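Small COPII coat GTPase SAR1 (Encephalitozoon cuniculi, PDB 6VS4) belongs to the ADP-ribosylation factor family of small P-loop nucleotide-binding proteins and carries guanosine-5'-diphosphate with magnesium nearby. Local coordinates at residues F189-I193 with P204-A208; G109-I113 with A128-V132; H71-T75 with W100-F104; F122-R126 with W167-G173. All coordinates share one frame; numbering follows the deposited sequence.

How the contacts relate
Following the chain from its N terminus, contact 3 comes first: 71-75 meets 100-104 and closes a loop that holds the antiparallel strands 75-80 and 83-90. Contact 2 then folds helix 122-135 back onto strand 109-115. The first turn of the same helix, 122-126, receives 167-173 in contact 4, so contacts 2 and 4 cross along the chain and share one helix. Contact 1 is last, with ten residues between 189-193 and the start of the C-terminal helix at 204-208. Packing runs between the sites: F104 of contact 3 touches I110 of contact 2, I113 of contact 2 touches I193 of contact 1, and L168 of contact 4 touches Y190 of contact 1.

Contact 1: residues F189-I193 with P204-A208; sequences FYVTI and PLARA. With GDP (guanosine-5'-diphosphate), chain D.
F189 and A208 make the tight end of this contact. The A208 methyl lies over the middle of the phenyl face, with CB 3.7 Å from the ring centroid of F189 and only 14° off the ring normal, a CH-pi contact. The F189 ring reaches the helix because its CG lies anti to the carbonyl carbon (chi1 -67°). Next along, V191 CG1 wedges against the first turn of the helix, 3.9 Å from P204 CB and 3.7 Å from L205 N. This is the last strand of a Ras-like P-loop fold leaning on the C-terminal helix, and the chain beyond the strand bends to the nucleotide, consistent with the guanine-recognising loop of such proteins. There I193 N sends a weak, bent hydrogen bond to GDP O6 (3.1 Å, 120° at the hydrogen) and is also bonded to N146 OD1, while T192 CG2 stands 3.2 Å from the same GDP O6. Packing slackens in this direction, since I193 CG1 and L205 CD1 remain 4.4 Å apart. The solvent side belongs to R207: its CB flanks the F189 ring, CE2 to CB 4.2 Å, and its exposed guanidinium folds back over P204 CA, with NH1 bonded to T202 O.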
loop_
_atom_site.group_PDB
_atom_site.type_symbol
_atom_site.label_atom_id
_atom_site.label_comp_id
_atom_site.label_asym_id
_atom_site.label_seq_id
_atom_site.Cartn_x
_atom_site.Cartn_y
_atom_site.Cartn_z
ATOM N N PHE A 189 2.970 -11.413 -30.889
ATOM C CA PHE A 189 3.317 -10.553 -29.767
ATOM C C PHE A 189 4.538 -11.116 -29.053
ATOM O O PHE A 189 4.740 -12.333 -29.005
ATOM C CB PHE A 189 2.148 -10.415 -28.778
ATOM C CG PHE A 189 0.953 -9.678 -29.333
ATOM C CD1 PHE A 189 0.054 -10.317 -30.172
ATOM C CD2 PHE A 189 0.718 -8.350 -28.991
ATOM C CE1 PHE A 189 -1.047 -9.645 -30.671
ATOM C CE2 PHE A 189 -0.381 -7.668 -29.490
ATOM C CZ PHE A 189 -1.268 -8.318 -30.328
ATOM N N TYR A 190 5.352 -10.221 -28.503
ATOM C CA TYR A 190 6.593 -10.581 -27.826
ATOM C C TYR A 190 6.438 -10.277 -26.342
ATOM O O TYR A 190 6.195 -9.126 -25.961
ATOM C CB TYR A 190 7.785 -9.839 -28.439
ATOM C CG TYR A 190 7.864 -10.057 -29.932
ATOM C CD1 TYR A 190 8.625 -11.089 -30.459
ATOM C CD2 TYR A 190 7.140 -9.261 -30.810
ATOM C CE1 TYR A 190 8.685 -11.312 -31.820
ATOM C CE2 TYR A 190 7.184 -9.475 -32.160
ATOM C CZ TYR A 190 7.961 -10.502 -32.668
ATOM O OH TYR A 190 8.007 -10.711 -34.023
ATOM N N VAL A 191 6.539 -11.317 -25.513
ATOM C CA VAL A 191 6.164 -11.239 -24.108
ATOM C C VAL A 191 7.148 -12.035 -23.258
ATOM O O VAL A 191 7.890 -12.888 -23.749
ATOM C CB VAL A 191 4.727 -11.765 -23.873
ATOM C CG1 VAL A 191 3.694 -10.918 -24.616
ATOM C CG2 VAL A 191 4.621 -13.218 -24.300
ATOM N N THR A 192 7.142 -11.732 -21.961
ATOM C CA THR A 192 7.716 -12.577 -20.911
ATOM C C THR A 192 6.567 -12.846 -19.948
ATOM O O THR A 192 6.196 -11.979 -19.151
ATOM C CB THR A 192 8.895 -11.929 -20.186
ATOM O OG1 THR A 192 10.026 -11.854 -21.057
ATOM C CG2 THR A 192 9.277 -12.747 -18.965
ATOM N N ILE A 193 5.992 -14.045 -20.047
ATOM C CA ILE A 193 4.767 -14.343 -19.323
ATOM C C ILE A 193 5.018 -14.363 -17.823
ATOM O O ILE A 193 4.130 -14.020 -17.038
ATOM C CB ILE A 193 4.182 -15.666 -19.847
ATOM C CG1 ILE A 193 3.613 -15.438 -21.249
ATOM C CG2 ILE A 193 3.103 -16.206 -18.914
ATOM C CD1 ILE A 193 3.160 -16.697 -21.957
ATOM N N PRO A 204 1.881 -5.899 -23.683
ATOM C CA PRO A 204 1.684 -6.775 -24.852
ATOM C C PRO A 204 0.822 -7.995 -24.579
ATOM O O PRO A 204 -0.024 -8.340 -25.413
ATOM C CB PRO A 204 3.121 -7.154 -25.248
ATOM C CG PRO A 204 3.966 -6.839 -24.056
ATOM C CD PRO A 204 3.308 -5.648 -23.424
ATOM N N LEU A 205 1.017 -8.667 -23.445
ATOM C CA LEU A 205 0.204 -9.842 -23.144
ATOM C C LEU A 205 -1.277 -9.489 -23.119
ATOM O O LEU A 205 -2.102 -10.178 -23.736
ATOM C CB LEU A 205 0.645 -10.456 -21.816
ATOM C CG LEU A 205 -0.033 -11.765 -21.431
ATOM C CD1 LEU A 205 0.229 -12.849 -22.495
ATOM C CD2 LEU A 205 0.419 -12.218 -20.043
ATOM N N ALA A 206 -1.634 -8.393 -22.432
ATOM C CA ALA A 206 -3.036 -7.977 -22.377
ATOM C C ALA A 206 -3.523 -7.467 -23.729
ATOM O O ALA A 206 -4.672 -7.721 -24.114
ATOM C CB ALA A 206 -3.232 -6.900 -21.310
ATOM N N ARG A 207 -2.663 -6.769 -24.482
ATOM C CA ARG A 207 -3.087 -6.317 -25.805
ATOM C C ARG A 207 -3.302 -7.491 -26.753
ATOM O O ARG A 207 -4.140 -7.405 -27.661
ATOM C CB ARG A 207 -2.072 -5.343 -26.399
ATOM C CG ARG A 207 -2.073 -3.974 -25.737
ATOM C CD ARG A 207 -1.249 -2.974 -26.527
ATOM N NE ARG A 207 -0.152 -3.617 -27.247
ATOM C CZ ARG A 207 1.112 -3.621 -26.841
ATOM N NH1 ARG A 207 1.452 -3.017 -25.713
ATOM N NH2 ARG A 207 2.039 -4.229 -27.571
ATOM N N ALA A 208 -2.581 -8.599 -26.541
ATOM C CA ALA A 208 -2.800 -9.786 -27.360
ATOM C C ALA A 208 -4.204 -10.338 -27.150
ATOM O O ALA A 208 -4.880 -10.714 -28.114
ATOM C CB ALA A 208 -1.744 -10.847 -27.050
HETATM P PB GDP D . 3.880 -25.915 -20.790
HETATM O O1B GDP D . 4.487 -27.298 -21.092
HETATM O O2B GDP D . 2.604 -26.009 -20.006
HETATM O O3B GDP D . 3.748 -25.155 -22.112
HETATM O O3A GDP D . 4.963 -25.102 -19.959
HETATM P PA GDP D . 4.956 -24.383 -18.545
HETATM O O1A GDP D . 4.990 -25.480 -17.493
HETATM O O2A GDP D . 3.856 -23.404 -18.439
HETATM O "O5'" GDP D . 6.374 -23.654 -18.471
HETATM C "C5'" GDP D . 7.641 -24.345 -18.462
HETATM C "C4'" GDP D . 8.666 -23.499 -17.748
HETATM O "O4'" GDP D . 8.868 -22.268 -18.479
HETATM C "C3'" GDP D . 8.311 -23.107 -16.309
HETATM O "O3'" GDP D . 9.396 -23.341 -15.420
HETATM C "C2'" GDP D . 7.984 -21.614 -16.420
HETATM O "O2'" GDP D . 8.319 -20.924 -15.223
HETATM C "C1'" GDP D . 8.916 -21.202 -17.554
HETATM N N9 GDP D . 8.523 -19.963 -18.243
HETATM C C8 GDP D . 7.302 -19.644 -18.779
HETATM N N7 GDP D . 7.272 -18.446 -19.317
HETATM C C5 GDP D . 8.548 -17.946 -19.114
HETATM C C6 GDP D . 9.131 -16.672 -19.434
HETATM O O6 GDP D . 8.602 -15.739 -20.031
HETATM N N1 GDP D . 10.442 -16.578 -19.012
HETATM C C2 GDP D . 11.141 -17.575 -18.386
HETATM N N2 GDP D . 12.408 -17.312 -18.060
HETATM N N3 GDP D . 10.619 -18.762 -18.091
HETATM C C4 GDP D . 9.330 -18.874 -18.464
#

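Contact 2: residues G109-I113 with A128-V132; sequences GIVFI and AYETV
I110 is the first residue of the strand to meet the helix, and it does so through the end of its longer branch: CD1 of I110 is 3.8 Å from CG1 of V132. The two side chains run past one another in opposite directions, so the touch is lateral. L45 of the adjoining strand 40-47 packs against both and extends this apolar patch.

Two residues on, F112 carries most of the contact. Its CG is anti to the backbone N (chi1 -169°), which sends the ring out from the sheet to the helix surface. The far end of the ring abuts the backbone and first side-chain carbon of Y129, with CZ of F112 3.7 Å from N of Y129 and 3.8 Å from CB of Y129. Y129 then turns its own ring edge-on to the phenyl face: the F112 and Y129 centroids are 5.3 Å apart, the planes stand at 78°, and CD1 of Y129 sits 4.0 Å above the middle of the F112 ring. V132 closes another flank, CG2 being 4.0 Å from CE2 of F112; its two methyls thus divide between I110 and F112. No hydrogen bond crosses this interface, and all five touching residues are buried.

The short axes are 10.6 Å apart and run almost antiparallel, at 168°. That is the layered strand-helix packing of a beta-alpha-beta crossover, in which helix 122-135 returns the chain from strand 109-115 to the parallel strand 141-146 of the P-loop GTPase sheet.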
loop_
_atom_site.group_PDB
_atom_site.type_symbol
_atom_site.label_atom_id
_atom_site.label_comp_id
_atom_site.label_asym_id
_atom_site.label_seq_id
_atom_site.Cartn_x
_atom_site.Cartn_y
_atom_site.Cartn_z
ATOM N N GLY A 109 -11.025 -19.119 -30.787
ATOM C CA GLY A 109 -9.754 -18.442 -30.938
ATOM C C GLY A 109 -8.630 -19.316 -30.438
ATOM O O GLY A 109 -8.842 -20.257 -29.669
ATOM N N ILE A 110 -7.425 -18.988 -30.883
ATOM C CA ILE A 110 -6.240 -19.762 -30.554
ATOM C C ILE A 110 -5.174 -18.835 -29.990
ATOM O O ILE A 110 -4.945 -17.739 -30.514
ATOM C CB ILE A 110 -5.716 -20.534 -31.785
ATOM C CG1 ILE A 110 -6.699 -21.652 -32.139
ATOM C CG2 ILE A 110 -4.315 -21.072 -31.527
ATOM C CD1 ILE A 110 -6.559 -22.182 -33.530
ATOM N N VAL A 111 -4.544 -19.272 -28.906
ATOM C CA VAL A 111 -3.332 -18.662 -28.382
ATOM C C VAL A 111 -2.204 -19.664 -28.596
ATOM O O VAL A 111 -2.169 -20.725 -27.961
ATOM C CB VAL A 111 -3.490 -18.276 -26.906
ATOM C CG1 VAL A 111 -2.219 -17.655 -26.362
ATOM C CG2 VAL A 111 -4.646 -17.321 -26.761
ATOM N N PHE A 112 -1.292 -19.342 -29.506
ATOM C CA PHE A 112 -0.162 -20.199 -29.829
ATOM C C PHE A 112 1.096 -19.601 -29.209
ATOM O O PHE A 112 1.432 -18.442 -29.480
ATOM C CB PHE A 112 -0.002 -20.347 -31.342
ATOM C CG PHE A 112 0.969 -21.420 -31.741
ATOM C CD1 PHE A 112 2.324 -21.148 -31.842
ATOM C CD2 PHE A 112 0.531 -22.705 -32.014
ATOM C CE1 PHE A 112 3.225 -22.143 -32.213
ATOM C CE2 PHE A 112 1.428 -23.705 -32.382
ATOM C CZ PHE A 112 2.773 -23.422 -32.483
ATOM N N ILE A 113 1.781 -20.386 -28.376
ATOM C CA ILE A 113 2.903 -19.910 -27.574
ATOM C C ILE A 113 4.189 -20.586 -28.034
ATOM O O ILE A 113 4.230 -21.813 -28.196
ATOM C CB ILE A 113 2.656 -20.164 -26.080
ATOM C CG1 ILE A 113 1.327 -19.524 -25.664
ATOM C CG2 ILE A 113 3.791 -19.599 -25.263
ATOM C CD1 ILE A 113 1.037 -19.599 -24.171
ATOM N N ALA A 128 4.245 -28.084 -35.330
ATOM C CA ALA A 128 3.088 -27.825 -34.477
ATOM C C ALA A 128 2.239 -26.692 -35.045
ATOM O O ALA A 128 1.010 -26.800 -35.103
ATOM C CB ALA A 128 3.532 -27.506 -33.048
ATOM N N TYR A 129 2.882 -25.613 -35.504
ATOM C CA TYR A 129 2.134 -24.492 -36.069
ATOM C C TYR A 129 1.434 -24.882 -37.359
ATOM O O TYR A 129 0.272 -24.515 -37.575
ATOM C CB TYR A 129 3.056 -23.299 -36.308
ATOM C CG TYR A 129 2.319 -22.062 -36.774
ATOM C CD1 TYR A 129 1.515 -21.331 -35.901
ATOM C CD2 TYR A 129 2.432 -21.618 -38.083
ATOM C CE1 TYR A 129 0.842 -20.199 -36.330
ATOM C CE2 TYR A 129 1.768 -20.487 -38.516
ATOM C CZ TYR A 129 0.976 -19.781 -37.639
ATOM O OH TYR A 129 0.321 -18.659 -38.084
ATOM N N GLU A 130 2.122 -25.624 -38.228
ATOM C CA GLU A 130 1.496 -26.103 -39.454
ATOM C C GLU A 130 0.310 -27.004 -39.144
ATOM O O GLU A 130 -0.723 -26.938 -39.821
ATOM C CB GLU A 130 2.526 -26.836 -40.320
ATOM N N THR A 131 0.435 -27.845 -38.113
ATOM C CA THR A 131 -0.685 -28.689 -37.710
ATOM C C THR A 131 -1.908 -27.848 -37.356
ATOM O O THR A 131 -3.025 -28.148 -37.794
ATOM C CB THR A 131 -0.285 -29.555 -36.512
ATOM O OG1 THR A 131 0.832 -30.378 -36.849
ATOM C CG2 THR A 131 -1.434 -30.438 -36.091
ATOM N N VAL A 132 -1.704 -26.767 -36.593
ATOM C CA VAL A 132 -2.818 -25.923 -36.159
ATOM C C VAL A 132 -3.519 -25.293 -37.357
ATOM O O VAL A 132 -4.750 -25.329 -37.463
ATOM C CB VAL A 132 -2.329 -24.849 -35.169
ATOM C CG1 VAL A 132 -3.454 -23.880 -34.843
ATOM C CG2 VAL A 132 -1.787 -25.494 -33.903
#

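Contact 3: residues H71-T75 with W100-F104; sequences HHPST and WRDYF
W100 lays the corner of its indole over the imidazole face of H72: CH2 of W100 stands 3.8 Å above the plane of the H72 ring, close to over its centre. The pair is edge-to-face, the indole supplying the edge, although the planes are inclined at 53° and so fall well short of a right angle. The imidazole is not loose. S74 N donates to ND1 of H72 at 3.1 Å with an N-H...N angle of 163°, close to the ring plane, which should fix the ring's rotation and mark ND1 as an acceptor.

Beside it the methyl of T75 fills the angle between two aromatic residues, its CG2 lying 3.5 Å from CZ3 of W100 and 3.8 Å from OH of Y103. With chi1 at 64°, OG1 of T75 is placed between the backbone N and the carbonyl carbon; this leaves the methyl facing W100 and the hydroxyl bonded to OG1 of T70. A type I turn from H72 to T75 brings these residues together, while a 3-10 bond, Y103 N to W100 O at 2.9 Å, sets W100 and Y103 on their shared turn.

By family analogy the two loops probably correspond to the two switch regions, and the side chain of S74 is about 8 Å from the magnesium ion. Strand 83-90 underlies both: T75 and Y103 touch Q86, Y103 also reaches I88, and S74 bonds through its backbone to D89. F104 turns to L43 and L45 of strand 40-47.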
loop_
_atom_site.group_PDB
_atom_site.type_symbol
_atom_site.label_atom_id
_atom_site.label_comp_id
_atom_site.label_asym_id
_atom_site.label_seq_id
_atom_site.Cartn_x
_atom_site.Cartn_y
_atom_site.Cartn_z
ATOM N N HIS A 71 -8.448 -36.804 -19.409
ATOM C CA HIS A 71 -7.842 -38.121 -19.348
ATOM C C HIS A 71 -6.564 -38.237 -20.172
ATOM O O HIS A 71 -5.707 -39.066 -19.848
ATOM C CB HIS A 71 -8.912 -39.156 -19.669
ATOM C CG HIS A 71 -10.060 -39.077 -18.703
ATOM N ND1 HIS A 71 -9.862 -38.979 -17.339
ATOM C CD2 HIS A 71 -11.400 -38.994 -18.892
ATOM C CE1 HIS A 71 -11.031 -38.883 -16.730
ATOM N NE2 HIS A 71 -11.980 -38.889 -17.649
ATOM N N HIS A 72 -6.400 -37.425 -21.213
ATOM C CA HIS A 72 -5.101 -37.372 -21.876
ATOM C C HIS A 72 -4.151 -36.512 -21.046
ATOM O O HIS A 72 -4.519 -35.404 -20.646
ATOM C CB HIS A 72 -5.233 -36.785 -23.277
ATOM C CG HIS A 72 -4.153 -37.219 -24.221
ATOM N ND1 HIS A 72 -2.827 -36.889 -24.033
ATOM C CD2 HIS A 72 -4.203 -37.935 -25.369
ATOM C CE1 HIS A 72 -2.105 -37.397 -25.015
ATOM N NE2 HIS A 72 -2.916 -38.035 -25.841
ATOM N N PRO A 73 -2.919 -36.968 -20.792
ATOM C CA PRO A 73 -1.965 -36.134 -20.034
ATOM C C PRO A 73 -1.500 -34.883 -20.766
ATOM O O PRO A 73 -0.897 -34.010 -20.130
ATOM C CB PRO A 73 -0.790 -37.088 -19.774
ATOM C CG PRO A 73 -0.920 -38.152 -20.815
ATOM C CD PRO A 73 -2.391 -38.320 -21.047
ATOM N N SER A 74 -1.707 -34.783 -22.079
ATOM C CA SER A 74 -1.267 -33.613 -22.831
ATOM C C SER A 74 -2.258 -32.456 -22.789
ATOM O O SER A 74 -1.938 -31.380 -23.307
ATOM C CB SER A 74 -1.002 -33.992 -24.293
ATOM O OG SER A 74 -0.002 -34.992 -24.395
ATOM N N THR A 75 -3.436 -32.639 -22.196
ATOM C CA THR A 75 -4.491 -31.637 -22.234
ATOM C C THR A 75 -4.830 -31.126 -20.840
ATOM O O THR A 75 -4.651 -31.820 -19.834
ATOM C CB THR A 75 -5.770 -32.187 -22.880
ATOM O OG1 THR A 75 -6.302 -33.244 -22.074
ATOM C CG2 THR A 75 -5.471 -32.722 -24.271
ATOM N N TRP A 100 -6.878 -34.815 -32.675
ATOM C CA TRP A 100 -7.280 -33.607 -31.966
ATOM C C TRP A 100 -8.352 -32.823 -32.706
ATOM O O TRP A 100 -8.712 -31.727 -32.262
ATOM C CB TRP A 100 -6.079 -32.666 -31.768
ATOM C CG TRP A 100 -4.893 -33.210 -31.033
ATOM C CD1 TRP A 100 -3.635 -33.390 -31.534
ATOM C CD2 TRP A 100 -4.844 -33.630 -29.667
ATOM N NE1 TRP A 100 -2.807 -33.900 -30.564
ATOM C CE2 TRP A 100 -3.526 -34.060 -29.409
ATOM C CE3 TRP A 100 -5.786 -33.693 -28.638
ATOM C CZ2 TRP A 100 -3.130 -34.542 -28.166
ATOM C CZ3 TRP A 100 -5.391 -34.172 -27.410
ATOM C CH2 TRP A 100 -4.077 -34.587 -27.180
ATOM N N ARG A 101 -8.880 -33.362 -33.808
ATOM C CA ARG A 101 -9.780 -32.583 -34.655
ATOM C C ARG A 101 -11.006 -32.107 -33.876
ATOM O O ARG A 101 -11.491 -30.990 -34.091
ATOM C CB ARG A 101 -10.164 -33.409 -35.888
ATOM C CG ARG A 101 -11.596 -33.913 -35.955
ATOM C CD ARG A 101 -11.659 -35.345 -36.503
ATOM N NE ARG A 101 -10.907 -36.277 -35.667
ATOM C CZ ARG A 101 -11.466 -37.190 -34.875
ATOM N NH1 ARG A 101 -10.703 -37.988 -34.141
ATOM N NH2 ARG A 101 -12.786 -37.315 -34.822
ATOM N N ASP A 102 -11.495 -32.924 -32.940
ATOM C CA ASP A 102 -12.691 -32.560 -32.190
ATOM C C ASP A 102 -12.476 -31.292 -31.371
ATOM O O ASP A 102 -13.426 -30.531 -31.144
ATOM C CB ASP A 102 -13.114 -33.716 -31.282
ATOM C CG ASP A 102 -13.661 -34.892 -32.061
ATOM O OD1 ASP A 102 -14.138 -34.678 -33.196
ATOM O OD2 ASP A 102 -13.620 -36.027 -31.538
ATOM N N TYR A 103 -11.241 -31.043 -30.925
ATOM C CA TYR A 103 -10.959 -29.854 -30.129
ATOM C C TYR A 103 -11.107 -28.563 -30.922
ATOM O O TYR A 103 -11.187 -27.488 -30.320
ATOM C CB TYR A 103 -9.544 -29.928 -29.552
ATOM C CG TYR A 103 -9.381 -30.940 -28.446
ATOM C CD1 TYR A 103 -9.438 -30.547 -27.119
ATOM C CD2 TYR A 103 -9.192 -32.288 -28.724
ATOM C CE1 TYR A 103 -9.302 -31.460 -26.092
ATOM C CE2 TYR A 103 -9.048 -33.214 -27.701
ATOM C CZ TYR A 103 -9.106 -32.789 -26.385
ATOM O OH TYR A 103 -8.972 -33.684 -25.345
ATOM N N PHE A 104 -11.133 -28.634 -32.250
ATOM C CA PHE A 104 -11.273 -27.444 -33.074
ATOM C C PHE A 104 -12.697 -27.238 -33.581
ATOM O O PHE A 104 -12.937 -26.306 -34.355
ATOM C CB PHE A 104 -10.290 -27.498 -34.248
ATOM C CG PHE A 104 -8.838 -27.491 -33.823
ATOM C CD1 PHE A 104 -8.217 -28.656 -33.391
ATOM C CD2 PHE A 104 -8.102 -26.317 -33.832
ATOM C CE1 PHE A 104 -6.888 -28.653 -32.997
ATOM C CE2 PHE A 104 -6.768 -26.307 -33.437
ATOM C CZ PHE A 104 -6.164 -27.473 -33.015
#

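Contact 4: residues F122-R126 with W167-G173; sequences FQEVR and WLSQETG
F122 is the knob of this helix pair, seated in a hole formed by W167, L168, E171 and T172. Contacts surround its ring: CD2 of F122 is 3.5 Å from CB of E171, CE2 of F122 is 3.7 Å from CH2 of W167, and CZ of F122 is 3.7 Å from CD2 of L168. The indole meets the phenyl at its edge, near the ring plane, while the T172 methyl is over one face.

T172 is gripped from within its own helix. With chi1 at 68° its hydroxyl turns back along its own helix, donating to O of L168 at 3.0 Å; the T172 amide bonds to that same oxygen from the opposite face of the carbonyl plane. CG2 of T172 is thereby turned to the other helix, 3.9 Å from CG1 of V125.

R126 takes the partly exposed flank. Its CB presses on the last helical carbonyl, 3.2 Å from O of T172, and its guanidinium spreads over the T172-G173 peptide. NH1 of R126 makes a weak hydrogen bond to O of Q170 (3.5 Å, 137° at the hydrogen). A positive charge there would probably be favoured by the C-terminal end of the helix, where G173 leaves helical geometry with positive phi.

With short axes 9.2 Å apart and crossing at -71°, a single knob, F122, in a hole of the other helix joins the steeply crossed helices 122-135 and 162-172, neighbouring layer helices of the Ras-like alpha/beta fold.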
loop_
_atom_site.group_PDB
_atom_site.type_symbol
_atom_site.label_atom_id
_atom_site.label_comp_id
_atom_site.label_asym_id
_atom_site.label_seq_id
_atom_site.Cartn_x
_atom_site.Cartn_y
_atom_site.Cartn_z
ATOM N N PHE A 122 12.859 -25.592 -32.840
ATOM C CA PHE A 122 12.082 -24.766 -33.758
ATOM C C PHE A 122 11.443 -25.588 -34.866
ATOM O O PHE A 122 10.439 -25.156 -35.444
ATOM C CB PHE A 122 12.962 -23.673 -34.365
ATOM C CG PHE A 122 13.064 -22.436 -33.517
ATOM C CD1 PHE A 122 12.322 -22.312 -32.357
ATOM C CD2 PHE A 122 13.909 -21.396 -33.879
ATOM C CE1 PHE A 122 12.414 -21.167 -31.571
ATOM C CE2 PHE A 122 14.006 -20.251 -33.100
ATOM C CZ PHE A 122 13.262 -20.137 -31.945
ATOM N N GLN A 123 12.008 -26.755 -35.181
ATOM C CA GLN A 123 11.400 -27.624 -36.181
ATOM C C GLN A 123 10.094 -28.223 -35.673
ATOM O O GLN A 123 9.118 -28.318 -36.426
ATOM C CB GLN A 123 12.385 -28.719 -36.585
ATOM C CG GLN A 123 11.932 -29.530 -37.785
ATOM C CD GLN A 123 11.672 -28.666 -39.003
ATOM O OE1 GLN A 123 12.323 -27.644 -39.207
ATOM N NE2 GLN A 123 10.713 -29.078 -39.823
ATOM N N GLU A 124 10.050 -28.622 -34.399
ATOM C CA GLU A 124 8.779 -29.038 -33.810
ATOM C C GLU A 124 7.772 -27.899 -33.825
ATOM O O GLU A 124 6.589 -28.114 -34.111
ATOM C CB GLU A 124 8.976 -29.518 -32.374
ATOM C CG GLU A 124 9.956 -30.643 -32.183
ATOM C CD GLU A 124 9.982 -31.115 -30.745
ATOM O OE1 GLU A 124 8.894 -31.219 -30.140
ATOM O OE2 GLU A 124 11.085 -31.373 -30.219
ATOM N N VAL A 125 8.222 -26.680 -33.520
ATOM C CA VAL A 125 7.306 -25.543 -33.458
ATOM C C VAL A 125 6.653 -25.313 -34.812
ATOM O O VAL A 125 5.435 -25.122 -34.907
ATOM C CB VAL A 125 8.037 -24.279 -32.970
ATOM C CG1 VAL A 125 7.124 -23.068 -33.080
ATOM C CG2 VAL A 125 8.521 -24.456 -31.535
ATOM N N ARG A 126 7.448 -25.338 -35.882
ATOM C CA ARG A 126 6.881 -25.080 -37.200
ATOM C C ARG A 126 5.919 -26.189 -37.602
ATOM O O ARG A 126 4.889 -25.925 -38.232
ATOM C CB ARG A 126 7.997 -24.870 -38.233
ATOM C CG ARG A 126 8.400 -26.060 -39.068
ATOM C CD ARG A 126 9.391 -25.609 -40.138
ATOM N NE ARG A 126 8.790 -24.624 -41.036
ATOM C CZ ARG A 126 9.439 -23.584 -41.549
ATOM N NH1 ARG A 126 10.711 -23.380 -41.241
ATOM N NH2 ARG A 126 8.808 -22.741 -42.357
ATOM N N TRP A 167 14.106 -13.473 -38.161
ATOM C CA TRP A 167 14.678 -14.808 -38.000
ATOM C C TRP A 167 13.711 -15.750 -37.290
ATOM O O TRP A 167 13.618 -16.932 -37.645
ATOM C CB TRP A 167 16.000 -14.717 -37.240
ATOM C CG TRP A 167 16.670 -16.029 -36.990
ATOM C CD1 TRP A 167 17.342 -16.807 -37.901
ATOM C CD2 TRP A 167 16.728 -16.734 -35.745
ATOM N NE1 TRP A 167 17.824 -17.940 -37.293
ATOM C CE2 TRP A 167 17.464 -17.919 -35.969
ATOM C CE3 TRP A 167 16.241 -16.469 -34.455
ATOM C CZ2 TRP A 167 17.714 -18.843 -34.954
ATOM C CZ3 TRP A 167 16.488 -17.388 -33.448
ATOM C CH2 TRP A 167 17.215 -18.563 -33.705
ATOM N N LEU A 168 12.989 -15.252 -36.280
ATOM C CA LEU A 168 11.999 -16.083 -35.600
ATOM C C LEU A 168 10.907 -16.520 -36.563
ATOM O O LEU A 168 10.519 -17.693 -36.590
ATOM C CB LEU A 168 11.391 -15.328 -34.417
ATOM C CG LEU A 168 12.255 -15.164 -33.173
ATOM C CD1 LEU A 168 11.485 -14.378 -32.128
ATOM C CD2 LEU A 168 12.667 -16.522 -32.638
ATOM N N SER A 169 10.396 -15.581 -37.362
ATOM C CA SER A 169 9.369 -15.929 -38.336
ATOM C C SER A 169 9.907 -16.898 -39.382
ATOM O O SER A 169 9.185 -17.796 -39.832
ATOM C CB SER A 169 8.823 -14.664 -38.995
ATOM O OG SER A 169 7.894 -14.012 -38.143
ATOM N N GLN A 170 11.178 -16.742 -39.772
ATOM C CA GLN A 170 11.760 -17.624 -40.784
ATOM C C GLN A 170 11.880 -19.052 -40.267
ATOM O O GLN A 170 11.608 -20.007 -41.000
ATOM C CB GLN A 170 13.129 -17.100 -41.221
ATOM C CG GLN A 170 13.878 -18.040 -42.147
ATOM C CD GLN A 170 15.251 -17.523 -42.541
ATOM O OE1 GLN A 170 15.552 -17.373 -43.724
ATOM N NE2 GLN A 170 16.102 -17.289 -41.556
ATOM N N GLU A 171 12.250 -19.217 -38.995
ATOM C CA GLU A 171 12.519 -20.547 -38.458
ATOM C C GLU A 171 11.251 -21.281 -38.033
ATOM O O GLU A 171 11.236 -22.514 -38.050
ATOM C CB GLU A 171 13.475 -20.446 -37.267
ATOM C CG GLU A 171 14.867 -19.934 -37.613
ATOM C CD GLU A 171 15.695 -20.951 -38.382
ATOM O OE1 GLU A 171 16.079 -20.668 -39.539
ATOM O OE2 GLU A 171 15.948 -22.042 -37.828
ATOM N N THR A 172 10.186 -20.565 -37.658
ATOM C CA THR A 172 8.953 -21.213 -37.223
ATOM C C THR A 172 7.865 -21.207 -38.287
ATOM O O THR A 172 6.846 -21.882 -38.110
ATOM C CB THR A 172 8.389 -20.551 -35.952
ATOM O OG1 THR A 172 7.936 -19.228 -36.253
ATOM C CG2 THR A 172 9.439 -20.492 -34.857
ATOM N N GLY A 173 8.034 -20.446 -39.364
ATOM C CA GLY A 173 6.997 -20.347 -40.365
ATOM C C GLY A 173 5.823 -19.481 -39.973
ATOM O O GLY A 173 4.856 -19.393 -40.741
#